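PHOX (Pseudomonas fluorescens, PDB 4A9V) is an alkaline phosphatase that probably hydrolyses phosphate monoesters with a complex iron-calcium cofactor held in a beta-propeller. Local coordinates at residues F196-Q207 with Y216-I225. Residues are numbered along the deposited sequence; the frame is centred on the assembly and turned at random.
Sequences FTDCFGSSNAQQ and YGVSAASREI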
# COMPACT_ATOMS: atom_id res chain seq x y z
N PHE A 196 -4.81 9.59 4.69
CA PHE A 196 -6.00 9.85 5.50
C PHE A 196 -6.24 11.34 5.70
O PHE A 196 -7.38 11.78 5.80
CB PHE A 196 -5.91 9.13 6.85
CG PHE A 196 -4.86 9.69 7.77
CD1 PHE A 196 -3.54 9.28 7.69
CD2 PHE A 196 -5.21 10.58 8.76
CE1 PHE A 196 -2.58 9.81 8.54
CE2 PHE A 196 -4.26 11.12 9.61
CZ PHE A 196 -2.94 10.72 9.51
N THR A 197 -5.16 12.11 5.76
CA THR A 197 -5.26 13.55 6.02
C THR A 197 -6.00 14.28 4.91
O THR A 197 -6.60 15.32 5.15
CB THR A 197 -3.86 14.17 6.18
OG1 THR A 197 -3.05 13.82 5.06
CG2 THR A 197 -3.19 13.66 7.45
N ASP A 198 -5.98 13.72 3.69
CA ASP A 198 -6.65 14.34 2.54
C ASP A 198 -8.13 14.56 2.81
O ASP A 198 -8.76 15.42 2.20
CB ASP A 198 -6.53 13.43 1.31
CG ASP A 198 -5.12 13.35 0.76
OD1 ASP A 198 -4.18 13.94 1.35
OD2 ASP A 198 -4.94 12.67 -0.27
N CYS A 199 -8.70 13.70 3.65
CA CYS A 199 -10.14 13.63 3.86
C CYS A 199 -10.66 14.66 4.85
O CYS A 199 -11.87 14.78 5.02
CB CYS A 199 -10.51 12.23 4.35
SG CYS A 199 -10.10 10.93 3.18
N PHE A 200 -9.75 15.35 5.53
CA PHE A 200 -10.13 16.31 6.56
C PHE A 200 -10.04 17.73 6.03
O PHE A 200 -9.25 18.03 5.13
CB PHE A 200 -9.22 16.15 7.78
CG PHE A 200 -9.45 14.85 8.52
CD1 PHE A 200 -8.89 13.67 8.06
CD2 PHE A 200 -10.28 14.81 9.62
CE1 PHE A 200 -9.18 12.47 8.68
CE2 PHE A 200 -10.57 13.62 10.26
CZ PHE A 200 -10.03 12.44 9.77
N GLY A 201 -10.90 18.59 6.54
CA GLY A 201 -10.83 20.02 6.23
C GLY A 201 -11.33 20.80 7.42
O GLY A 201 -11.38 20.27 8.52
N SER A 202 -11.71 22.05 7.20
CA SER A 202 -12.32 22.83 8.25
C SER A 202 -13.34 23.78 7.66
O SER A 202 -13.16 24.30 6.56
CB SER A 202 -11.26 23.62 9.02
OG SER A 202 -11.88 24.41 10.02
N SER A 203 -14.41 24.01 8.42
CA SER A 203 -15.37 25.04 8.07
C SER A 203 -14.79 26.44 8.23
O SER A 203 -15.37 27.40 7.74
CB SER A 203 -16.64 24.88 8.91
OG SER A 203 -16.35 24.70 10.28
N ASN A 204 -13.66 26.56 8.91
CA ASN A 204 -12.91 27.81 9.00
C ASN A 204 -11.74 27.81 8.03
O ASN A 204 -10.76 27.10 8.23
CB ASN A 204 -12.40 27.98 10.43
CG ASN A 204 -11.61 29.26 10.63
OD1 ASN A 204 -11.47 30.08 9.72
ND2 ASN A 204 -11.02 29.40 11.81
N ALA A 205 -11.86 28.57 6.94
CA ALA A 205 -10.82 28.58 5.92
C ALA A 205 -9.48 29.06 6.47
O ALA A 205 -8.43 28.76 5.89
CB ALA A 205 -11.25 29.45 4.74
N GLN A 206 -9.51 29.81 7.57
CA GLN A 206 -8.29 30.31 8.21
C GLN A 206 -7.94 29.49 9.46
O GLN A 206 -7.22 29.95 10.35
CB GLN A 206 -8.44 31.79 8.57
CG GLN A 206 -8.86 32.67 7.40
CD GLN A 206 -7.70 33.41 6.76
OE1 GLN A 206 -6.74 33.79 7.44
NE2 GLN A 206 -7.86 33.78 5.49
N GLN A 207 -8.41 28.25 9.50
CA GLN A 207 -8.13 27.33 10.60
C GLN A 207 -6.65 27.36 10.98
O GLN A 207 -5.81 27.11 10.12
CB GLN A 207 -8.50 25.91 10.15
CG GLN A 207 -8.37 24.84 11.23
CD GLN A 207 -9.27 25.09 12.42
OE1 GLN A 207 -10.50 25.14 12.29
NE2 GLN A 207 -8.68 25.18 13.61
N TYR A 216 1.73 16.49 9.42
CA TYR A 216 0.97 15.44 8.77
C TYR A 216 0.18 15.95 7.56
O TYR A 216 -0.34 15.14 6.80
CB TYR A 216 0.08 14.73 9.79
CG TYR A 216 0.83 13.73 10.65
CD1 TYR A 216 1.73 14.16 11.63
CD2 TYR A 216 0.72 12.37 10.43
CE1 TYR A 216 2.46 13.24 12.37
CE2 TYR A 216 1.44 11.45 11.17
CZ TYR A 216 2.31 11.89 12.15
OH TYR A 216 3.07 11.02 12.89
N GLY A 217 0.18 17.26 7.34
CA GLY A 217 -0.22 17.80 6.05
C GLY A 217 -1.70 18.10 5.90
O GLY A 217 -2.19 18.27 4.79
N VAL A 218 -2.41 18.25 7.02
CA VAL A 218 -3.83 18.62 6.96
C VAL A 218 -3.99 20.05 6.45
O VAL A 218 -3.13 20.89 6.67
CB VAL A 218 -4.51 18.43 8.33
CG1 VAL A 218 -3.99 19.43 9.34
CG2 VAL A 218 -6.02 18.47 8.21
N SER A 219 -5.09 20.31 5.74
CA SER A 219 -5.45 21.64 5.29
C SER A 219 -6.92 21.89 5.55
O SER A 219 -7.71 20.95 5.66
CB SER A 219 -5.18 21.79 3.79
OG SER A 219 -6.14 21.05 3.03
N ALA A 220 -7.32 23.15 5.55
CA ALA A 220 -8.72 23.51 5.72
C ALA A 220 -9.56 23.11 4.51
O ALA A 220 -10.75 22.81 4.65
CB ALA A 220 -8.85 25.00 5.98
N ALA A 221 -8.96 23.12 3.33
CA ALA A 221 -9.69 22.85 2.10
C ALA A 221 -9.97 21.36 1.89
O ALA A 221 -10.89 21.02 1.13
CB ALA A 221 -8.95 23.42 0.91
N SER A 222 -9.21 20.49 2.55
CA SER A 222 -9.07 19.08 2.16
C SER A 222 -8.40 18.95 0.80
O SER A 222 -8.23 19.95 0.10
CB SER A 222 -10.41 18.33 2.21
OG SER A 222 -11.10 18.36 0.96
N ARG A 223 -7.95 17.75 0.45
CA ARG A 223 -7.31 17.54 -0.85
C ARG A 223 -8.35 17.17 -1.91
O ARG A 223 -8.37 16.05 -2.41
CB ARG A 223 -6.18 16.51 -0.78
CG ARG A 223 -5.19 16.65 -1.92
CD ARG A 223 -4.03 15.67 -1.83
NE ARG A 223 -3.27 15.83 -0.60
CZ ARG A 223 -2.10 16.47 -0.52
NH1 ARG A 223 -1.74 17.31 -1.49
NH2 ARG A 223 -1.36 16.37 0.58
N GLU A 224 -9.24 18.11 -2.19
CA GLU A 224 -10.33 17.90 -3.14
C GLU A 224 -11.13 16.65 -2.78
O GLU A 224 -11.69 15.99 -3.65
CB GLU A 224 -9.78 17.81 -4.57
CG GLU A 224 -9.06 19.08 -5.01
CD GLU A 224 -8.43 18.97 -6.39
OE1 GLU A 224 -8.65 17.95 -7.07
OE2 GLU A 224 -7.76 19.94 -6.81
N ILE A 225 -11.34 16.45 -1.48
CA ILE A 225 -12.21 15.39 -0.99
C ILE A 225 -13.58 15.96 -0.55
O ILE A 225 -14.63 15.46 -0.96
CB ILE A 225 -11.54 14.60 0.16
CG1 ILE A 225 -10.23 13.97 -0.31
CG2 ILE A 225 -12.48 13.55 0.72
CD1 ILE A 225 -10.37 13.08 -1.53
O HOH W 1 -6.55 18.03 4.72
O HOH W 2 -3.38 15.82 3.23
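Y216 CD2 meets the edge of the F196 ring, 4.1 Å from F196 CZ, while T197 CG2 lies over one face of that ring, offset toward the rim. F196 O sits in plane at the edge of the F200 ring. At the R223 guanidinium, D198 OD1 lies at the edge and in plane, 2.9 Å from R223 NE. This salt bridge joins two parts of a long loop excursion from the beta-propeller, a 3-10 turn and loop before helix 211-216 and the loop after it, where G217 closes the helix in a Schellman motif. The guanidinium meets OD1 from above the carboxylate, the two planes being 63° apart. R223 CG stands anti to the backbone N (chi1 -159°), and a bend at chi3 brings NE back over the acid. A water also joins D198 OD1 to T197 OG1 and G217 O, while T197 OG1 is also hydrogen-bonded to K271 NZ. A lysine in place of D198 would probably leave R223 without its counter-charge and set two positive groups against each other. The D198 backbone is held as well: R223 N donates to D198 O at 3.0 Å, and I225 CG1 packs 3.3 Å from the same oxygen. Farther along, a second water accepts from S219 N and lies 2.7 Å from both T197 O and F200 O, bridging the segments. Beyond it, G201 CA points its hydrogen almost straight at S219 O, and S202 N donates to A220 O at 2.8 Å.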